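PDB 4U08: Lic11098 from Leptospira interrogans serogroup Icterohaemorrhagiae serovar copenhageni, which is of unknown function but, as a leucine-rich repeat protein of a pathogenic spirochaete linked to virulence, probably offers a curved surface for binding partner molecules. Local coordinates for residues 21-26 with 42-47; 73-78 with 96-101; 129-134 with 149-154; 282-287 with 305-310; 365-370 with 387-392. One frame throughout, in Å; residues are numbered along the deposited sequence.

Interaction 1: 21-26 with 42-47; sequences NVRILN and LQNLQL
The guanidinium of Arg23 has the backbone O of Asn44 over one face, while the Gln46 amide comes in at its edge, turned 79° against it. There Arg23 NE donates to Gln46 OE1 at 2.8 Å, with the oxygen 20° out of the guanidinium plane. The arginine chain gets there by bending at both chi2 and chi3. The Asn44 amide plane makes 25° with the guanidinium, but its ND2 donates to Gln20 O. Arg23 O accepts twice, from Gln46 N at 2.8 Å and from Leu47 N at 3.2 Å. One step on, Leu25 N bonds Leu47 O at 3.0 Å, which sets Ile24 beside Leu47 in a parallel bridge. On the inner side, Leu45 CD1 touches Val22 CG1 at 3.8 Å and Leu25 CB at 3.7 Å, and the two methyls of Leu42 meet Val22 and Leu25. Strand 24-26 runs between strand 8-9 and strand 47-49, with Ala15 of helix 12-17 against Val22 and Leu25 and strand 70-72 beyond Leu47.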
# COMPACT_ATOMS: atom_id res chain seq x y z
N ASN A 21 39.66 13.40 5.61
CA ASN A 21 39.50 13.06 4.19
C ASN A 21 38.33 12.10 3.98
O ASN A 21 37.75 12.08 2.89
CB ASN A 21 40.78 12.43 3.62
CG ASN A 21 41.97 13.36 3.57
OD1 ASN A 21 41.94 14.41 2.90
ND2 ASN A 21 43.04 12.98 4.24
N VAL A 22 38.00 11.29 5.01
CA VAL A 22 36.92 10.29 4.96
C VAL A 22 35.56 11.00 4.84
O VAL A 22 35.21 11.83 5.69
CB VAL A 22 36.96 9.28 6.14
CG1 VAL A 22 36.09 8.06 5.85
CG2 VAL A 22 38.39 8.86 6.47
N ARG A 23 34.86 10.74 3.72
CA ARG A 23 33.53 11.30 3.43
C ARG A 23 32.48 10.20 3.50
O ARG A 23 31.35 10.44 3.94
CB ARG A 23 33.50 12.00 2.08
CG ARG A 23 34.46 13.19 1.99
CD ARG A 23 33.80 14.43 1.45
NE ARG A 23 33.11 15.18 2.49
CZ ARG A 23 33.66 16.14 3.23
NH1 ARG A 23 34.94 16.48 3.04
NH2 ARG A 23 32.95 16.77 4.15
N ILE A 24 32.85 8.99 3.07
CA ILE A 24 31.99 7.81 3.09
C ILE A 24 32.76 6.66 3.71
O ILE A 24 33.85 6.32 3.24
CB ILE A 24 31.44 7.42 1.67
CG1 ILE A 24 30.63 8.56 1.02
CG2 ILE A 24 30.64 6.11 1.73
CD1 ILE A 24 30.48 8.44 -0.52
N LEU A 25 32.18 6.04 4.75
CA LEU A 25 32.75 4.86 5.39
C LEU A 25 31.74 3.73 5.28
O LEU A 25 30.66 3.80 5.89
CB LEU A 25 33.19 5.12 6.85
CG LEU A 25 33.85 3.94 7.58
CD1 LEU A 25 35.22 3.60 6.97
CD2 LEU A 25 33.99 4.21 9.05
N ASN A 26 32.08 2.73 4.48
CA ASN A 26 31.23 1.57 4.23
C ASN A 26 31.76 0.35 4.96
O ASN A 26 32.71 -0.28 4.49
CB ASN A 26 31.08 1.32 2.71
CG ASN A 26 30.02 0.30 2.32
OD1 ASN A 26 29.72 0.11 1.14
ND2 ASN A 26 29.44 -0.40 3.28
N LEU A 42 36.50 11.08 12.68
CA LEU A 42 36.14 11.30 11.27
C LEU A 42 35.17 12.50 11.17
O LEU A 42 33.99 12.32 10.88
CB LEU A 42 35.55 10.02 10.63
CG LEU A 42 36.29 8.69 10.83
CD1 LEU A 42 35.52 7.54 10.24
CD2 LEU A 42 37.70 8.72 10.23
N GLN A 43 35.69 13.71 11.43
CA GLN A 43 34.94 14.97 11.47
C GLN A 43 34.25 15.37 10.17
O GLN A 43 33.28 16.13 10.22
CB GLN A 43 35.82 16.13 11.97
CG GLN A 43 36.19 16.05 13.46
CD GLN A 43 35.02 16.27 14.39
OE1 GLN A 43 34.45 17.36 14.47
NE2 GLN A 43 34.65 15.23 15.12
N ASN A 44 34.74 14.90 9.01
CA ASN A 44 34.13 15.25 7.73
C ASN A 44 33.23 14.14 7.15
O ASN A 44 32.71 14.30 6.04
CB ASN A 44 35.19 15.70 6.72
CG ASN A 44 35.87 16.98 7.13
OD1 ASN A 44 35.25 17.95 7.59
ND2 ASN A 44 37.18 17.03 6.98
N LEU A 45 33.00 13.05 7.91
CA LEU A 45 32.16 11.92 7.50
C LEU A 45 30.75 12.38 7.20
O LEU A 45 30.15 13.11 7.99
CB LEU A 45 32.16 10.83 8.60
CG LEU A 45 31.67 9.42 8.20
CD1 LEU A 45 32.62 8.75 7.18
CD2 LEU A 45 31.55 8.52 9.43
N GLN A 46 30.23 12.00 6.02
CA GLN A 46 28.89 12.37 5.56
C GLN A 46 27.96 11.18 5.53
O GLN A 46 26.76 11.33 5.75
CB GLN A 46 28.95 13.02 4.17
CG GLN A 46 29.64 14.38 4.17
CD GLN A 46 29.49 15.07 2.85
OE1 GLN A 46 30.36 14.98 1.98
NE2 GLN A 46 28.36 15.75 2.65
N LEU A 47 28.51 9.99 5.25
CA LEU A 47 27.73 8.76 5.19
C LEU A 47 28.47 7.63 5.88
O LEU A 47 29.65 7.35 5.58
CB LEU A 47 27.36 8.39 3.72
CG LEU A 47 26.31 7.28 3.53
CD1 LEU A 47 25.49 7.53 2.27
CD2 LEU A 47 26.94 5.88 3.49

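Interaction 2: 73-78 with 96-101; sequences LSKNQL and LYENQL
The two loops follow the same path one repeat apart, joined by Lys75 N to Tyr97 O at 2.9 Å, Asn76 N to Glu98 O and Gln100 N to Leu78 O. Between these backbone bonds sits the Asn99 side chain, gripped at both ends of its amide. Its ND2 donates to Leu73 O at 2.9 Å and to Leu96 O at 3.0 Å, both oxygens close to the amide plane, while Asn99 OD1 accepts from Leu78 N at 3.0 Å. With three bonds the buried amide can hardly rotate. Asn76 does the same job one turn earlier, reaching Leu50 O and Leu55 N. At the outer bend Ser74 CB lies squarely over the Tyr97 ring, 3.5 Å from its centroid, a CH-pi contact. Tyr97 CG stands between the backbone N and carbonyl carbon (chi1 66°), which swings the ring under the serine. Ser74 OG, also over that face, is buried without a polar partner. This is the stacked asparagine array of leucine-rich repeats, the N of LxxLxLxxNxL.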
# COMPACT_ATOMS: atom_id res chain seq x y z
N LEU A 73 22.11 1.77 9.80
CA LEU A 73 22.36 0.84 10.89
C LEU A 73 21.40 -0.34 10.85
O LEU A 73 21.13 -0.96 11.89
CB LEU A 73 22.19 1.58 12.22
CG LEU A 73 23.43 2.21 12.81
CD1 LEU A 73 23.04 3.15 13.91
CD2 LEU A 73 24.36 1.15 13.35
N SER A 74 20.88 -0.64 9.67
CA SER A 74 19.91 -1.70 9.49
C SER A 74 20.54 -3.08 9.65
O SER A 74 21.74 -3.24 9.45
CB SER A 74 19.26 -1.59 8.11
OG SER A 74 18.67 -0.31 7.95
N LYS A 75 19.71 -4.06 10.02
CA LYS A 75 20.09 -5.46 10.15
C LYS A 75 21.30 -5.67 11.09
O LYS A 75 22.33 -6.21 10.70
CB LYS A 75 20.29 -6.11 8.76
CG LYS A 75 19.04 -6.03 7.87
CD LYS A 75 19.29 -6.56 6.46
CE LYS A 75 19.35 -5.46 5.44
NZ LYS A 75 19.72 -5.96 4.09
N ASN A 76 21.16 -5.20 12.33
CA ASN A 76 22.12 -5.40 13.40
C ASN A 76 21.30 -5.99 14.54
O ASN A 76 20.21 -6.51 14.29
CB ASN A 76 22.80 -4.10 13.80
CG ASN A 76 23.95 -3.75 12.92
OD1 ASN A 76 25.05 -4.25 13.09
ND2 ASN A 76 23.69 -2.92 11.93
N GLN A 77 21.81 -5.91 15.78
CA GLN A 77 21.12 -6.42 16.96
C GLN A 77 21.05 -5.30 18.01
O GLN A 77 21.11 -5.60 19.22
CB GLN A 77 21.85 -7.67 17.50
CG GLN A 77 21.85 -8.89 16.57
CD GLN A 77 22.91 -9.91 16.93
OE1 GLN A 77 23.93 -9.62 17.57
NE2 GLN A 77 22.71 -11.14 16.48
N LEU A 78 20.91 -4.02 17.56
CA LEU A 78 20.91 -2.85 18.44
C LEU A 78 19.82 -2.92 19.49
O LEU A 78 18.65 -3.08 19.14
CB LEU A 78 20.84 -1.52 17.68
CG LEU A 78 22.00 -1.17 16.76
CD1 LEU A 78 21.70 0.10 16.01
CD2 LEU A 78 23.30 -1.00 17.54
N LEU A 96 17.26 2.31 10.80
CA LEU A 96 17.42 1.36 11.90
C LEU A 96 16.54 0.14 11.76
O LEU A 96 16.28 -0.53 12.76
CB LEU A 96 17.10 2.07 13.23
CG LEU A 96 18.12 3.12 13.68
CD1 LEU A 96 17.49 4.13 14.58
CD2 LEU A 96 19.29 2.47 14.37
N TYR A 97 16.09 -0.15 10.52
CA TYR A 97 15.24 -1.32 10.34
C TYR A 97 15.97 -2.62 10.67
O TYR A 97 17.17 -2.72 10.46
CB TYR A 97 14.52 -1.36 8.96
CG TYR A 97 15.40 -1.52 7.74
CD1 TYR A 97 15.74 -2.78 7.26
CD2 TYR A 97 15.75 -0.41 6.97
CE1 TYR A 97 16.50 -2.93 6.10
CE2 TYR A 97 16.50 -0.56 5.79
CZ TYR A 97 16.88 -1.82 5.37
OH TYR A 97 17.63 -1.96 4.22
N GLU A 98 15.24 -3.57 11.24
CA GLU A 98 15.73 -4.88 11.69
C GLU A 98 16.82 -4.75 12.77
O GLU A 98 18.01 -4.91 12.51
CB GLU A 98 16.14 -5.80 10.52
CG GLU A 98 15.94 -7.28 10.83
CD GLU A 98 14.49 -7.73 10.94
OE1 GLU A 98 13.83 -7.86 9.89
OE2 GLU A 98 14.02 -7.96 12.08
N ASN A 99 16.37 -4.38 13.97
CA ASN A 99 17.17 -4.29 15.18
C ASN A 99 16.27 -4.73 16.33
O ASN A 99 15.16 -5.21 16.09
CB ASN A 99 17.73 -2.88 15.37
CG ASN A 99 18.95 -2.63 14.55
OD1 ASN A 99 20.01 -3.19 14.82
ND2 ASN A 99 18.83 -1.82 13.52
N GLN A 100 16.73 -4.56 17.58
CA GLN A 100 15.92 -4.96 18.72
C GLN A 100 15.63 -3.79 19.66
O GLN A 100 15.68 -3.94 20.87
CB GLN A 100 16.60 -6.14 19.45
CG GLN A 100 16.36 -7.47 18.76
CD GLN A 100 17.29 -8.51 19.31
OE1 GLN A 100 17.15 -8.97 20.46
NE2 GLN A 100 18.30 -8.88 18.54
N LEU A 101 15.33 -2.61 19.08
CA LEU A 101 15.06 -1.41 19.87
C LEU A 101 13.70 -1.52 20.55
O LEU A 101 12.72 -1.89 19.92
CB LEU A 101 15.16 -0.12 19.04
CG LEU A 101 16.49 0.15 18.33
CD1 LEU A 101 16.35 1.30 17.39
CD2 LEU A 101 17.62 0.44 19.31

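Interaction 3: 129-134 with 149-154; sequences EDIEQL and SILKEI
Glu153 points at the neighbouring 3-10 turn and gives the largest share of the buried surface, followed by Glu129 and Ile131. The CG methylene of Glu153 meets the backbone carbonyl of Glu129, 3.9 Å from Glu129 O, and its carboxylate carbon CD lies against the CG methylene of Glu129, also at 3.9 Å. No hydrogen bond joins the two segments. The carboxylates are turned 31° apart, and Glu129 OE2 comes to 4.3 Å from Glu153 OE1, an approach of like charges. Lys152 probably offsets part of this: its NZ makes a salt bridge with Glu153 OE1 at 3.0 Å, arriving on the syn side of the carboxylate and somewhat out of its plane. The bend of Glu153 at chi2 (55°) brings the carboxylate round to this lysine. Glu132 completes the acidic group, its CB lying against Glu153 O. Deeper down, Ile131 CG2 faces Leu151 CD1 at 4.3 Å, a loose apolar contact. That same methyl of Leu151 also lies 4.0 Å from Glu129 CA. Ile131 packs on Ile108 as well, carrying the apolar line to the preceding turn. Short 3-10 turns set side by side, apolar inside and charged outside, are a familiar form of the convex face of a leucine-rich repeat solenoid, away from the strands.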
# COMPACT_ATOMS: atom_id res chain seq x y z
N GLU A 129 7.20 11.75 23.24
CA GLU A 129 6.35 12.83 22.74
C GLU A 129 7.19 13.84 21.93
O GLU A 129 6.64 14.49 21.06
CB GLU A 129 5.63 13.53 23.90
CG GLU A 129 4.49 12.70 24.50
CD GLU A 129 3.85 13.29 25.75
OE1 GLU A 129 3.51 12.51 26.66
OE2 GLU A 129 3.67 14.53 25.82
N ASP A 130 8.51 13.91 22.22
CA ASP A 130 9.54 14.77 21.57
C ASP A 130 9.63 14.56 20.04
O ASP A 130 10.23 15.37 19.34
CB ASP A 130 10.90 14.50 22.20
CG ASP A 130 10.87 14.68 23.70
OD1 ASP A 130 10.33 13.78 24.41
OD2 ASP A 130 11.29 15.77 24.17
N ILE A 131 8.98 13.50 19.54
CA ILE A 131 8.89 13.18 18.12
C ILE A 131 8.17 14.31 17.37
O ILE A 131 8.49 14.56 16.22
CB ILE A 131 8.26 11.77 17.94
CG1 ILE A 131 8.83 11.05 16.72
CG2 ILE A 131 6.72 11.76 17.94
CD1 ILE A 131 10.01 10.18 17.10
N GLU A 132 7.29 15.06 18.08
CA GLU A 132 6.53 16.19 17.54
C GLU A 132 7.43 17.35 17.09
O GLU A 132 6.96 18.20 16.35
CB GLU A 132 5.45 16.68 18.54
CG GLU A 132 5.98 17.45 19.75
CD GLU A 132 4.96 17.86 20.79
OE1 GLU A 132 3.76 18.03 20.44
OE2 GLU A 132 5.36 18.04 21.96
N GLN A 133 8.68 17.39 17.53
CA GLN A 133 9.63 18.44 17.15
C GLN A 133 10.27 18.19 15.78
O GLN A 133 10.95 19.08 15.27
CB GLN A 133 10.72 18.62 18.23
CG GLN A 133 10.22 19.23 19.56
CD GLN A 133 9.65 20.63 19.45
OE1 GLN A 133 8.58 20.86 18.89
NE2 GLN A 133 10.32 21.58 20.09
N LEU A 134 10.08 16.98 15.20
CA LEU A 134 10.67 16.61 13.90
C LEU A 134 9.85 17.23 12.76
O LEU A 134 9.14 16.55 12.02
CB LEU A 134 10.78 15.08 13.77
CG LEU A 134 11.62 14.37 14.83
CD1 LEU A 134 11.52 12.87 14.68
CD2 LEU A 134 13.09 14.81 14.79
N SER A 149 -1.22 0.98 20.12
CA SER A 149 -1.79 2.29 19.84
C SER A 149 -0.66 3.19 19.42
O SER A 149 0.50 2.88 19.66
CB SER A 149 -2.54 2.83 21.06
OG SER A 149 -1.66 2.92 22.15
N ILE A 150 -0.97 4.24 18.69
CA ILE A 150 0.05 5.19 18.23
C ILE A 150 -0.27 6.55 18.86
O ILE A 150 -1.41 6.99 18.82
CB ILE A 150 0.24 5.18 16.68
CG1 ILE A 150 1.40 6.11 16.20
CG2 ILE A 150 -1.06 5.47 15.91
CD1 ILE A 150 2.82 5.61 16.49
N LEU A 151 0.74 7.17 19.50
CA LEU A 151 0.62 8.46 20.21
C LEU A 151 0.03 9.54 19.31
O LEU A 151 0.33 9.56 18.12
CB LEU A 151 1.97 8.87 20.84
CG LEU A 151 3.08 9.51 20.00
CD1 LEU A 151 4.23 9.98 20.90
CD2 LEU A 151 3.65 8.55 18.94
N LYS A 152 -0.84 10.40 19.87
CA LYS A 152 -1.51 11.44 19.07
C LYS A 152 -0.54 12.49 18.52
O LYS A 152 -0.89 13.14 17.54
CB LYS A 152 -2.69 12.08 19.83
CG LYS A 152 -2.27 12.84 21.07
CD LYS A 152 -3.49 13.37 21.82
CE LYS A 152 -3.14 13.94 23.16
NZ LYS A 152 -1.96 14.83 23.08
N GLU A 153 0.67 12.60 19.11
CA GLU A 153 1.75 13.53 18.73
C GLU A 153 2.21 13.29 17.29
O GLU A 153 2.86 14.16 16.71
CB GLU A 153 2.98 13.39 19.66
CG GLU A 153 2.82 14.00 21.06
CD GLU A 153 1.64 13.53 21.90
OE1 GLU A 153 0.98 14.41 22.50
OE2 GLU A 153 1.32 12.32 21.89
N ILE A 154 1.91 12.10 16.75
CA ILE A 154 2.21 11.74 15.36
C ILE A 154 1.51 12.72 14.39
O ILE A 154 2.10 13.09 13.37
CB ILE A 154 1.84 10.24 15.09
CG1 ILE A 154 2.69 9.68 13.97
CG2 ILE A 154 0.33 9.99 14.86
CD1 ILE A 154 3.75 8.80 14.51

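Interaction 4: 282-287 with 305-310; sequences GNQLTT and NNQLNF
Leu285 lies alongside Asn306, both side chains pointing the same way into the solenoid, with Leu285 CB 3.7 Å from Asn306 CG. Just beyond, the backbones join: Gln307 N donates to Leu285 O at 2.9 Å, in the carbonyl plane. Leu308 CD2 packs on Leu285 CB and also reaches the backbone of Thr287. Gln307 reaches outward in extended form, its CB 3.3 Å from Leu285 O. Such parallel coils, each carrying an inward asparagine and leucine, are the consensus part of a leucine-rich repeat. Asn283 fills the asparagine position of its own coil, its ND2 bonded to Leu280 O and Leu257 O and its OD1 to Leu262 N. Gly282, at positive phi (71°), makes the turn into it. On the surface the bent Gln284 chain crosses Gln307, their amide planes 66° apart and the two NE2 atoms near each other. A water donates to the backbone Gln284 O at 2.8 Å and to the side-chain Gln307 OE1 at 3.3 Å. A second water spans the far end, donating to Phe310 O at 2.7 Å and bonded at 3.2 Å to Thr287 OG1. Back at the start of the coil, the Asn305 side chain comes to about 5 Å from a bound zinc ion.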
# COMPACT_ATOMS: atom_id res chain seq x y z
N GLY A 282 -13.99 -12.59 -4.48
CA GLY A 282 -14.27 -13.16 -3.16
C GLY A 282 -15.31 -12.46 -2.32
O GLY A 282 -15.31 -12.60 -1.10
N ASN A 283 -16.20 -11.71 -2.93
CA ASN A 283 -17.30 -11.07 -2.22
C ASN A 283 -18.56 -11.91 -2.37
O ASN A 283 -18.47 -13.06 -2.81
CB ASN A 283 -17.49 -9.61 -2.64
CG ASN A 283 -16.41 -8.74 -2.05
OD1 ASN A 283 -16.54 -8.25 -0.94
ND2 ASN A 283 -15.28 -8.62 -2.73
N GLN A 284 -19.71 -11.38 -1.99
CA GLN A 284 -20.97 -12.12 -2.00
C GLN A 284 -21.98 -11.29 -2.78
O GLN A 284 -23.12 -11.15 -2.36
CB GLN A 284 -21.48 -12.36 -0.52
CG GLN A 284 -20.43 -12.44 0.62
CD GLN A 284 -19.34 -13.50 0.47
OE1 GLN A 284 -18.15 -13.27 0.79
NE2 GLN A 284 -19.71 -14.67 -0.05
N LEU A 285 -21.55 -10.67 -3.91
CA LEU A 285 -22.44 -9.83 -4.70
C LEU A 285 -23.54 -10.65 -5.32
O LEU A 285 -23.26 -11.70 -5.89
CB LEU A 285 -21.70 -9.03 -5.81
CG LEU A 285 -20.65 -8.00 -5.34
CD1 LEU A 285 -19.83 -7.50 -6.53
CD2 LEU A 285 -21.29 -6.87 -4.57
N THR A 286 -24.76 -10.14 -5.27
CA THR A 286 -25.92 -10.78 -5.88
C THR A 286 -26.33 -10.01 -7.13
O THR A 286 -26.84 -10.59 -8.08
CB THR A 286 -27.05 -10.94 -4.84
OG1 THR A 286 -27.21 -9.70 -4.15
CG2 THR A 286 -26.72 -12.02 -3.80
N THR A 287 -25.98 -8.72 -7.19
CA THR A 287 -26.30 -7.88 -8.36
C THR A 287 -25.24 -6.74 -8.55
O THR A 287 -24.54 -6.43 -7.60
CB THR A 287 -27.72 -7.28 -8.17
OG1 THR A 287 -28.14 -6.70 -9.40
CG2 THR A 287 -27.80 -6.24 -7.03
N ASN A 305 -15.98 -15.48 -7.94
CA ASN A 305 -16.54 -16.06 -6.71
C ASN A 305 -17.56 -15.16 -5.99
O ASN A 305 -17.83 -15.34 -4.81
CB ASN A 305 -15.41 -16.49 -5.76
CG ASN A 305 -15.65 -17.76 -5.05
OD1 ASN A 305 -15.60 -18.84 -5.65
ND2 ASN A 305 -15.83 -17.67 -3.73
N ASN A 306 -18.21 -14.28 -6.73
CA ASN A 306 -19.37 -13.60 -6.22
C ASN A 306 -20.55 -14.59 -6.44
O ASN A 306 -20.36 -15.77 -6.79
CB ASN A 306 -19.62 -12.33 -7.02
CG ASN A 306 -18.84 -11.16 -6.59
OD1 ASN A 306 -18.12 -10.54 -7.37
ND2 ASN A 306 -18.95 -10.85 -5.32
N GLN A 307 -21.76 -14.09 -6.32
CA GLN A 307 -22.98 -14.85 -6.48
C GLN A 307 -23.84 -14.19 -7.53
O GLN A 307 -25.06 -14.24 -7.44
CB GLN A 307 -23.71 -14.92 -5.12
CG GLN A 307 -23.03 -15.79 -4.06
CD GLN A 307 -23.58 -15.58 -2.66
OE1 GLN A 307 -24.76 -15.23 -2.45
NE2 GLN A 307 -22.74 -15.80 -1.66
N LEU A 308 -23.22 -13.53 -8.53
CA LEU A 308 -23.99 -12.87 -9.59
C LEU A 308 -24.80 -13.84 -10.45
O LEU A 308 -24.26 -14.84 -10.90
CB LEU A 308 -23.07 -12.05 -10.50
CG LEU A 308 -22.36 -10.88 -9.85
CD1 LEU A 308 -21.24 -10.39 -10.76
CD2 LEU A 308 -23.35 -9.75 -9.53
N ASN A 309 -26.08 -13.53 -10.68
CA ASN A 309 -26.94 -14.37 -11.53
C ASN A 309 -26.99 -13.76 -12.87
O ASN A 309 -27.08 -14.48 -13.86
CB ASN A 309 -28.37 -14.46 -10.96
CG ASN A 309 -28.48 -15.50 -9.88
OD1 ASN A 309 -28.04 -16.64 -10.05
ND2 ASN A 309 -29.04 -15.12 -8.75
N PHE A 310 -26.89 -12.43 -12.92
CA PHE A 310 -26.95 -11.66 -14.16
C PHE A 310 -26.06 -10.44 -14.06
O PHE A 310 -25.64 -10.02 -12.97
CB PHE A 310 -28.40 -11.19 -14.47
CG PHE A 310 -29.42 -12.29 -14.61
CD1 PHE A 310 -29.54 -13.00 -15.80
CD2 PHE A 310 -30.26 -12.63 -13.55
CE1 PHE A 310 -30.46 -14.07 -15.91
CE2 PHE A 310 -31.20 -13.66 -13.67
CZ PHE A 310 -31.29 -14.37 -14.85
O HOH W 1 -24.83 -12.52 -0.63
O HOH W 2 -26.38 -7.67 -11.85

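Interaction 5: 365-370 with 387-392; sequences KNLKKL and KLLPQC
Here the solenoid closes at its C-terminal end, where the chain leaves helix 379-388 and turns into the last strand, 393-395. Cys392 carries the contact. Its SG lies 3.8 Å from Leu367 CG and 3.8 Å from Leu370 CB, so it rests against two leucines of the preceding coil. With SG anti to the backbone N (chi1 -166°), the thiol is carried onto this leucine pair, while Cys392 CB packs 3.4 Å from Leu367 O. A type I turn, closed by Cys392 N to Leu389 O at 3.1 Å, brings the cysteine round. As in other leucine-rich repeat proteins, the terminal unit departs from the regular repeat, here with a true helix ahead of its strand. The end of Leu389, the first residue past that helix, comes near, its CD1 4.4 Å from Leu367 CD2, a loose contact. No hydrogen bond links the two segments; the backbone pairing starts at Ile393, which bonds both Lys368 and Leu370. Leu367 and Leu370 in turn pack on Leu347 of strand 346-348.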
# COMPACT_ATOMS: atom_id res chain seq x y z
N LYS A 365 -13.57 -8.73 -31.58
CA LYS A 365 -12.43 -8.93 -32.50
C LYS A 365 -11.06 -8.90 -31.81
O LYS A 365 -10.12 -9.57 -32.26
CB LYS A 365 -12.50 -7.91 -33.66
CG LYS A 365 -13.79 -7.97 -34.49
CD LYS A 365 -13.71 -8.95 -35.68
CE LYS A 365 -14.95 -8.90 -36.54
NZ LYS A 365 -14.79 -9.73 -37.76
N ASN A 366 -10.97 -8.19 -30.69
CA ASN A 366 -9.72 -8.10 -29.93
C ASN A 366 -9.57 -9.18 -28.83
O ASN A 366 -8.52 -9.27 -28.20
CB ASN A 366 -9.56 -6.69 -29.36
CG ASN A 366 -9.37 -5.64 -30.41
OD1 ASN A 366 -9.84 -4.50 -30.29
ND2 ASN A 366 -8.76 -6.03 -31.52
N LEU A 367 -10.60 -10.02 -28.62
CA LEU A 367 -10.54 -11.05 -27.59
C LEU A 367 -9.44 -12.06 -27.89
O LEU A 367 -9.34 -12.55 -29.01
CB LEU A 367 -11.91 -11.73 -27.40
CG LEU A 367 -12.18 -12.38 -26.04
CD1 LEU A 367 -12.27 -11.30 -24.89
CD2 LEU A 367 -13.50 -13.16 -26.10
N LYS A 368 -8.56 -12.29 -26.92
CA LYS A 368 -7.41 -13.18 -27.05
C LYS A 368 -7.62 -14.47 -26.29
O LYS A 368 -7.19 -15.53 -26.72
CB LYS A 368 -6.10 -12.48 -26.58
CG LYS A 368 -5.71 -11.24 -27.39
CD LYS A 368 -4.58 -10.47 -26.69
CE LYS A 368 -3.48 -9.95 -27.60
NZ LYS A 368 -3.46 -8.46 -27.72
N LYS A 369 -8.27 -14.37 -25.13
CA LYS A 369 -8.51 -15.53 -24.29
C LYS A 369 -9.96 -15.55 -23.77
O LYS A 369 -10.45 -14.56 -23.21
CB LYS A 369 -7.51 -15.57 -23.13
CG LYS A 369 -6.10 -16.02 -23.52
CD LYS A 369 -5.10 -15.71 -22.41
CE LYS A 369 -3.69 -16.12 -22.76
NZ LYS A 369 -3.46 -17.57 -22.52
N LEU A 370 -10.61 -16.70 -23.94
CA LEU A 370 -11.99 -16.93 -23.49
C LEU A 370 -12.03 -18.24 -22.72
O LEU A 370 -11.69 -19.29 -23.27
CB LEU A 370 -12.96 -16.89 -24.68
CG LEU A 370 -14.46 -17.11 -24.39
CD1 LEU A 370 -15.02 -16.06 -23.38
CD2 LEU A 370 -15.26 -17.06 -25.67
N LYS A 387 -14.68 -20.58 -34.94
CA LYS A 387 -14.57 -20.08 -36.32
C LYS A 387 -14.97 -18.58 -36.42
O LYS A 387 -14.47 -17.86 -37.29
CB LYS A 387 -15.38 -20.96 -37.29
CG LYS A 387 -14.87 -22.40 -37.37
CD LYS A 387 -15.70 -23.26 -38.31
CE LYS A 387 -15.29 -24.71 -38.29
NZ LYS A 387 -16.01 -25.52 -39.31
N LEU A 388 -15.84 -18.10 -35.52
CA LEU A 388 -16.26 -16.70 -35.49
C LEU A 388 -15.17 -15.81 -34.86
O LEU A 388 -15.10 -14.62 -35.19
CB LEU A 388 -17.57 -16.51 -34.71
CG LEU A 388 -18.86 -17.09 -35.29
CD1 LEU A 388 -19.99 -16.91 -34.28
CD2 LEU A 388 -19.23 -16.42 -36.59
N LEU A 389 -14.35 -16.37 -33.94
CA LEU A 389 -13.28 -15.62 -33.27
C LEU A 389 -11.97 -16.33 -33.53
O LEU A 389 -11.44 -16.93 -32.60
CB LEU A 389 -13.56 -15.49 -31.76
CG LEU A 389 -14.86 -14.77 -31.32
CD1 LEU A 389 -15.08 -14.90 -29.82
CD2 LEU A 389 -14.85 -13.30 -31.71
N PRO A 390 -11.44 -16.35 -34.79
CA PRO A 390 -10.22 -17.14 -35.07
C PRO A 390 -8.95 -16.69 -34.37
O PRO A 390 -8.04 -17.49 -34.22
CB PRO A 390 -10.09 -17.05 -36.60
CG PRO A 390 -10.81 -15.83 -36.98
CD PRO A 390 -11.95 -15.70 -36.02
N GLN A 391 -8.90 -15.43 -33.92
CA GLN A 391 -7.73 -14.89 -33.22
C GLN A 391 -7.80 -15.19 -31.71
O GLN A 391 -6.82 -14.96 -31.00
CB GLN A 391 -7.62 -13.38 -33.47
CG GLN A 391 -6.85 -13.04 -34.75
CD GLN A 391 -7.61 -13.34 -36.02
OE1 GLN A 391 -7.18 -14.15 -36.85
NE2 GLN A 391 -8.74 -12.68 -36.22
N CYS A 392 -8.95 -15.71 -31.24
CA CYS A 392 -9.15 -16.01 -29.82
C CYS A 392 -8.82 -17.43 -29.49
O CYS A 392 -9.18 -18.33 -30.25
CB CYS A 392 -10.58 -15.67 -29.41
SG CYS A 392 -10.86 -15.61 -27.61

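All five contacts join successive coils of one solenoid, met in order along the chain; interactions 1 and 4 lie on opposite sides of its centre, their centres about 61 Å apart. Interactions 1 and 5 sit near the two ends and both involve the strands, yet interaction 1 is knit by backbone bonds and an arginine-glutamine pair, whereas interaction 5 is apolar packing round a cysteine. Interactions 2 and 4 hold equivalent loops just after the strands, with buried asparagines and leucines, interaction 4 adding waters on its outer side. Interaction 3 is the surface contact, between 3-10 turns on the convex side, where acidic groups meet without a hydrogen bond.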